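Rubber oxygenase (Streptomyces sp., PDB 5O1L) cleaves the double bonds of poly(cis-1,4-isoprene) in natural and synthetic rubber oxidatively with O2, using a non-covalently bound b-type heme. Local coordinates at residues 321-324 / 325-329; 378-381 / 382-385. One frame throughout, in Å; residues are numbered along the deposited sequence.

Interaction 1. Residues 321-324 / 325-329; sequences PLIG and AFSRY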
ATOM      1  N   PRO A 321     -20.432  -6.373 -12.118  1.00 20.57           N
ATOM      2  CA  PRO A 321     -20.457  -5.233 -13.022  1.00 19.69           C
ATOM      3  C   PRO A 321     -20.235  -3.927 -12.298  1.00 19.16           C
ATOM      4  O   PRO A 321     -19.658  -3.027 -12.884  1.00 19.36           O
ATOM      5  CB  PRO A 321     -21.861  -5.279 -13.626  1.00 20.40           C
ATOM      6  CG  PRO A 321     -22.175  -6.692 -13.539  1.00 23.01           C
ATOM      7  CD  PRO A 321     -21.689  -7.136 -12.202  1.00 21.23           C
ATOM      8  N   LEU A 322     -20.664  -3.799 -11.075  1.00 18.18           N
ATOM      9  CA  LEU A 322     -20.368  -2.553 -10.296  1.00 19.38           C
ATOM     10  C   LEU A 322     -18.886  -2.457 -10.020  1.00 19.35           C
ATOM     11  O   LEU A 322     -18.258  -1.353 -10.118  1.00 16.75           O
ATOM     12  CB  LEU A 322     -21.126  -2.507  -8.949  1.00 19.86           C
ATOM     13  CG  LEU A 322     -22.614  -2.235  -9.091  1.00 23.01           C
ATOM     14  CD1 LEU A 322     -23.185  -2.197  -7.657  1.00 23.91           C
ATOM     15  CD2 LEU A 322     -22.852  -0.938  -9.811  1.00 23.96           C
ATOM     16  N   ILE A 323     -18.247  -3.556  -9.664  1.00 19.04           N
ATOM     17  CA  ILE A 323     -16.819  -3.516  -9.383  1.00 19.10           C
ATOM     18  C   ILE A 323     -16.064  -3.142 -10.620  1.00 18.72           C
ATOM     19  O   ILE A 323     -15.185  -2.278 -10.596  1.00 19.03           O
ATOM     20  CB  ILE A 323     -16.270  -4.917  -8.945  1.00 21.17           C
ATOM     21  CG1 ILE A 323     -16.843  -5.300  -7.615  1.00 20.28           C
ATOM     22  CG2 ILE A 323     -14.724  -4.935  -8.922  1.00 23.18           C
ATOM     23  CD1 ILE A 323     -16.787  -6.803  -7.342  1.00 20.76           C
ATOM     24  N   GLY A 324     -16.416  -3.724 -11.753  1.00 17.14           N
ATOM     25  CA  GLY A 324     -15.766  -3.458 -12.964  1.00 17.79           C
ATOM     26  C   GLY A 324     -15.918  -2.026 -13.396  1.00 17.19           C
ATOM     27  O   GLY A 324     -14.953  -1.402 -13.831  1.00 18.07           O
ATOM     28  N   ALA A 325     -17.146  -1.536 -13.337  1.00 16.22           N
ATOM     29  CA  ALA A 325     -17.414  -0.213 -13.812  1.00 15.15           C
ATOM     30  C   ALA A 325     -16.725   0.822 -12.928  1.00 15.49           C
ATOM     31  O   ALA A 325     -16.142   1.713 -13.445  1.00 15.55           O
ATOM     32  CB  ALA A 325     -18.920   0.037 -13.871  1.00 14.84           C
ATOM     33  N   PHE A 326     -16.862   0.677 -11.626  1.00 15.39           N
ATOM     34  CA  PHE A 326     -16.241   1.638 -10.726  1.00 14.95           C
ATOM     35  C   PHE A 326     -14.720   1.555 -10.784  1.00 14.65           C
ATOM     36  O   PHE A 326     -14.028   2.594 -10.749  1.00 13.84           O
ATOM     37  CB  PHE A 326     -16.757   1.481  -9.297  1.00 16.12           C
ATOM     38  CG  PHE A 326     -16.344   2.634  -8.410  1.00 16.28           C
ATOM     39  CD1 PHE A 326     -16.953   3.847  -8.592  1.00 17.11           C
ATOM     40  CD2 PHE A 326     -15.372   2.479  -7.497  1.00 17.79           C
ATOM     41  CE1 PHE A 326     -16.624   4.928  -7.830  1.00 17.69           C
ATOM     42  CE2 PHE A 326     -14.958   3.629  -6.750  1.00 16.79           C
ATOM     43  CZ  PHE A 326     -15.564   4.771  -6.972  1.00 16.13           C
ATOM     44  N   SER A 327     -14.186   0.343 -10.951  1.00 15.40           N
ATOM     45  CA  SER A 327     -12.730   0.223 -11.018  1.00 16.51           C
ATOM     46  C   SER A 327     -12.171   0.799 -12.345  1.00 16.68           C
ATOM     47  O   SER A 327     -11.105   1.413 -12.399  1.00 15.83           O
ATOM     48  CB  SER A 327     -12.323  -1.202 -10.853  1.00 17.98           C
ATOM     49  OG  SER A 327     -12.747  -1.655  -9.593  1.00 21.72           O
ATOM     50  N   ARG A 328     -12.869   0.645 -13.456  1.00 15.48           N
ATOM     51  CA  ARG A 328     -12.480   1.226 -14.688  1.00 16.03           C
ATOM     52  C   ARG A 328     -12.572   2.716 -14.620  1.00 16.02           C
ATOM     53  O   ARG A 328     -11.710   3.415 -15.143  1.00 17.76           O
ATOM     54  CB  ARG A 328     -13.350   0.693 -15.865  1.00 17.29           C
ATOM     55  CG  ARG A 328     -12.984  -0.726 -16.203  1.00 18.56           C
ATOM     56  CD  ARG A 328     -13.848  -1.294 -17.321  1.00 21.08           C
ATOM     57  NE  ARG A 328     -13.580  -0.566 -18.500  1.00 21.10           N
ATOM     58  CZ  ARG A 328     -12.530  -0.746 -19.319  1.00 22.97           C
ATOM     59  NH1 ARG A 328     -11.751  -1.780 -19.232  1.00 24.41           N
ATOM     60  NH2 ARG A 328     -12.325   0.135 -20.279  1.00 25.32           N
ATOM     61  N   TYR A 329     -13.588   3.258 -13.970  1.00 15.29           N
ATOM     62  CA  TYR A 329     -13.709   4.704 -13.803  1.00 15.97           C
ATOM     63  C   TYR A 329     -12.515   5.231 -12.981  1.00 15.52           C
ATOM     64  O   TYR A 329     -12.015   6.321 -13.286  1.00 16.71           O
ATOM     65  CB  TYR A 329     -15.013   4.948 -13.069  1.00 15.51           C
ATOM     66  CG  TYR A 329     -15.189   6.370 -12.590  1.00 15.41           C
ATOM     67  CD1 TYR A 329     -15.331   7.387 -13.468  1.00 16.46           C
ATOM     68  CD2 TYR A 329     -15.251   6.649 -11.235  1.00 15.94           C
ATOM     69  CE1 TYR A 329     -15.457   8.683 -13.009  1.00 16.37           C
ATOM     70  CE2 TYR A 329     -15.447   7.905 -10.763  1.00 16.13           C
ATOM     71  CZ  TYR A 329     -15.567   8.903 -11.625  1.00 15.91           C
ATOM     72  OH  TYR A 329     -15.728  10.202 -11.129  1.00 19.56           O
TER
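S327 turns its hydroxyl back onto the carbonyl of I323, one helical turn earlier, and OG donates to I323 O at 2.7 Å. The backbone amide S327 N also donates to I323 O, at 2.8 Å, so two donors of one residue grip a single oxygen from opposite faces of the carbonyl plane. The serine torsion makes this possible: OG lies anti to its own carbonyl carbon and beside the backbone N (chi1 -61°), which aims it back toward the preceding turn. The CG2 methyl of I323 flanks the hydroxyl, 3.9 Å from S327 OG. Round the same turn, R328 N donates to G324 O at 2.9 Å, and the arginine's aliphatic stem runs past that carbonyl, with R328 CG 3.2 Å from G324 O. The guanidinium then leaves the turn for salt bridges to D337 and E348. Farther out, L136 and L140 of helix 127-142 pack on S327, while L308, V311 and A312 of helix 298-313 hold I323. I323 and S327 are thus buried between neighbouring helices, and the intrahelical bond lets S327 bring a hydroxyl into this apolar setting with its hydrogen already directed at a main-chain oxygen.

Interaction 2. Residues 378-381 / 382-385; sequences LEEA and LRKF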
ATOM      1  N   LEU A 378     -24.401   1.934  -5.415  1.00 14.46           N
ATOM      2  CA  LEU A 378     -22.966   1.814  -5.540  1.00 14.11           C
ATOM      3  C   LEU A 378     -22.285   2.453  -4.336  1.00 13.68           C
ATOM      4  O   LEU A 378     -21.398   1.837  -3.727  1.00 12.66           O
ATOM      5  CB  LEU A 378     -22.505   2.517  -6.827  1.00 15.79           C
ATOM      6  CG  LEU A 378     -20.961   2.648  -6.950  1.00 17.08           C
ATOM      7  CD1 LEU A 378     -20.240   1.295  -7.013  1.00 19.13           C
ATOM      8  CD2 LEU A 378     -20.662   3.467  -8.186  1.00 18.51           C
ATOM      9  N   GLU A 379     -22.683   3.682  -3.989  1.00 13.27           N
ATOM     10  CA  GLU A 379     -22.100   4.336  -2.847  1.00 13.72           C
ATOM     11  C   GLU A 379     -22.236   3.485  -1.587  1.00 13.92           C
ATOM     12  O   GLU A 379     -21.273   3.349  -0.799  1.00 13.97           O
ATOM     13  CB  GLU A 379     -22.700   5.735  -2.653  1.00 15.40           C
ATOM     14  CG  GLU A 379     -22.098   6.465  -1.484  1.00 16.40           C
ATOM     15  CD  GLU A 379     -22.852   7.706  -1.095  1.00 19.61           C
ATOM     16  OE1 GLU A 379     -24.085   7.648  -0.878  1.00 17.76           O
ATOM     17  OE2 GLU A 379     -22.223   8.783  -0.958  1.00 23.14           O
ATOM     18  N   GLU A 380     -23.414   2.881  -1.357  1.00 13.31           N
ATOM     19  CA  GLU A 380     -23.617   2.045  -0.168  1.00 14.66           C
ATOM     20  C   GLU A 380     -22.795   0.830  -0.227  1.00 13.37           C
ATOM     21  O   GLU A 380     -22.267   0.412   0.818  1.00 13.83           O
ATOM     22  CB  GLU A 380     -25.090   1.781  -0.046  1.00 15.95           C
ATOM     23  CG  GLU A 380     -25.467   0.846   1.124  1.00 16.79           C
ATOM     24  CD  GLU A 380     -24.999   1.284   2.527  1.00 19.28           C
ATOM     25  OE1 GLU A 380     -24.529   2.415   2.786  1.00 19.18           O
ATOM     26  OE2 GLU A 380     -25.131   0.399   3.458  1.00 21.69           O
ATOM     27  N   ALA A 381     -22.683   0.195  -1.391  1.00 13.95           N
ATOM     28  CA  ALA A 381     -21.840  -1.012  -1.545  1.00 13.74           C
ATOM     29  C   ALA A 381     -20.361  -0.669  -1.260  1.00 14.33           C
ATOM     30  O   ALA A 381     -19.674  -1.471  -0.569  1.00 14.06           O
ATOM     31  CB  ALA A 381     -22.025  -1.588  -2.896  1.00 15.22           C
ATOM     32  N   LEU A 382     -19.901   0.471  -1.726  1.00 13.53           N
ATOM     33  CA  LEU A 382     -18.516   0.893  -1.398  1.00 12.83           C
ATOM     34  C   LEU A 382     -18.389   1.113   0.104  1.00 12.92           C
ATOM     35  O   LEU A 382     -17.332   0.741   0.669  1.00 12.59           O
ATOM     36  CB  LEU A 382     -18.160   2.142  -2.189  1.00 13.24           C
ATOM     37  CG  LEU A 382     -18.060   1.892  -3.677  1.00 14.02           C
ATOM     38  CD1 LEU A 382     -17.930   3.235  -4.413  1.00 15.08           C
ATOM     39  CD2 LEU A 382     -16.856   1.000  -4.003  1.00 14.24           C
ATOM     40  N   ARG A 383     -19.336   1.729   0.738  1.00 12.52           N
ATOM     41  CA  ARG A 383     -19.241   1.980   2.182  1.00 13.68           C
ATOM     42  C   ARG A 383     -19.172   0.651   2.940  1.00 13.74           C
ATOM     43  O   ARG A 383     -18.322   0.498   3.817  1.00 13.69           O
ATOM     44  CB  ARG A 383     -20.455   2.765   2.640  1.00 14.88           C
ATOM     45  CG  ARG A 383     -20.355   3.243   4.068  1.00 16.26           C
ATOM     46  CD  ARG A 383     -21.637   3.780   4.623  1.00 17.08           C
ATOM     47  NE  ARG A 383     -22.577   2.708   4.796  1.00 18.37           N
ATOM     48  CZ  ARG A 383     -22.752   1.992   5.872  1.00 19.39           C
ATOM     49  NH1 ARG A 383     -23.648   1.047   5.889  1.00 21.01           N
ATOM     50  NH2 ARG A 383     -22.004   2.236   6.971  1.00 21.70           N
ATOM     51  N   LYS A 384     -20.003  -0.324   2.552  1.00 13.76           N
ATOM     52  CA  LYS A 384     -19.981  -1.611   3.251  1.00 15.97           C
ATOM     53  C   LYS A 384     -18.645  -2.318   2.956  1.00 15.22           C
ATOM     54  O   LYS A 384     -18.073  -2.979   3.884  1.00 15.26           O
ATOM     55  CB  LYS A 384     -21.135  -2.505   2.789  1.00 18.13           C
ATOM     56  CG  LYS A 384     -22.488  -2.054   3.298  1.00 20.65           C
ATOM     57  CD  LYS A 384     -23.458  -3.186   3.117  1.00 23.95           C
ATOM     58  CE  LYS A 384     -24.825  -2.885   3.736  1.00 26.21           C
ATOM     59  NZ  LYS A 384     -25.747  -2.205   2.806  1.00 25.43           N
ATOM     60  N   PHE A 385     -18.132  -2.240   1.757  1.00 14.65           N
ATOM     61  CA  PHE A 385     -16.807  -2.775   1.422  1.00 14.12           C
ATOM     62  C   PHE A 385     -15.729  -2.199   2.350  1.00 14.09           C
ATOM     63  O   PHE A 385     -14.910  -2.965   2.901  1.00 15.00           O
ATOM     64  CB  PHE A 385     -16.497  -2.477  -0.061  1.00 15.55           C
ATOM     65  CG  PHE A 385     -15.118  -2.698  -0.515  1.00 15.02           C
ATOM     66  CD1 PHE A 385     -14.688  -3.976  -0.806  1.00 16.97           C
ATOM     67  CD2 PHE A 385     -14.221  -1.668  -0.626  1.00 17.80           C
ATOM     68  CE1 PHE A 385     -13.375  -4.209  -1.204  1.00 16.30           C
ATOM     69  CE2 PHE A 385     -12.954  -1.891  -1.095  1.00 18.03           C
ATOM     70  CZ  PHE A 385     -12.531  -3.143  -1.355  1.00 18.41           C
TER
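Regular alpha-helical i to i+4 bonds run through residues 378-385, from L382 N to L378 O (2.8 Å) through to F385 N to A381 O (2.9 Å). On the polar side, E380 lies with its carboxylate between the side chains of R383 and K384. R383 takes it side-on with two nitrogens: R383 NE reaches E380 OE1 at 2.8 Å, and R383 NH1 reaches E380 OE2 at 2.9 Å in an almost straight bond (174°). Carboxylate and guanidinium are nearly coplanar, their planes 24° apart. The NH1 bond uses the syn lone pair of OE2, leaving the anti one for K384 NZ, which comes in at 2.8 Å. E380 is bent at chi2 (56°), which folds its carboxylate along the helix toward the two basic residues, and K384 answers with a bend at its last torsion that brings NZ back to OE2. Three bonds therefore fix the carboxylate's rotation, and the two cations probably favour its ionised form. Were E380 replaced by an alanine, R383 and K384 would probably lose their shared counter-charge and both long side chains would be freer to swing. The apolar side carries L378 and L382, whose CD1 methyls meet at 4.0 Å (L378 CD1 to L382 CD1); L378 packs on I351 and L382 on W355, both of helix 345-362. E379 extends separately toward a salt bridge with R362. Helix 373-393 is accordingly amphipathic here: leucines one turn apart face neighbouring helices, and the far side bears an intrahelical salt-bridge network of i to i+3 and i to i+4 pairs.

How the interactions relate
Following the chain, interaction 1 comes first, within helix 320-331, and interaction 2 later, within helix 373-393; they lie in series, neither nesting nor crossing. Each spans about two turns of one helix and closes no loop beyond them, and helix 345-362 lies between them in sequence. In space their centres are about 13 Å apart and they touch through F326, whose ring packs against both leucines of 378-385: F326 CD1 lies 3.7 Å from L378 CD2, and F326 CE2 3.8 Å from L382 CD1. W355 of helix 345-362 meets F326 edge-to-face, and L136 of helix 127-142 touches F326 and S327 of interaction 1 and L382 and F385 of interaction 2, so four helices join here, away from the heme site.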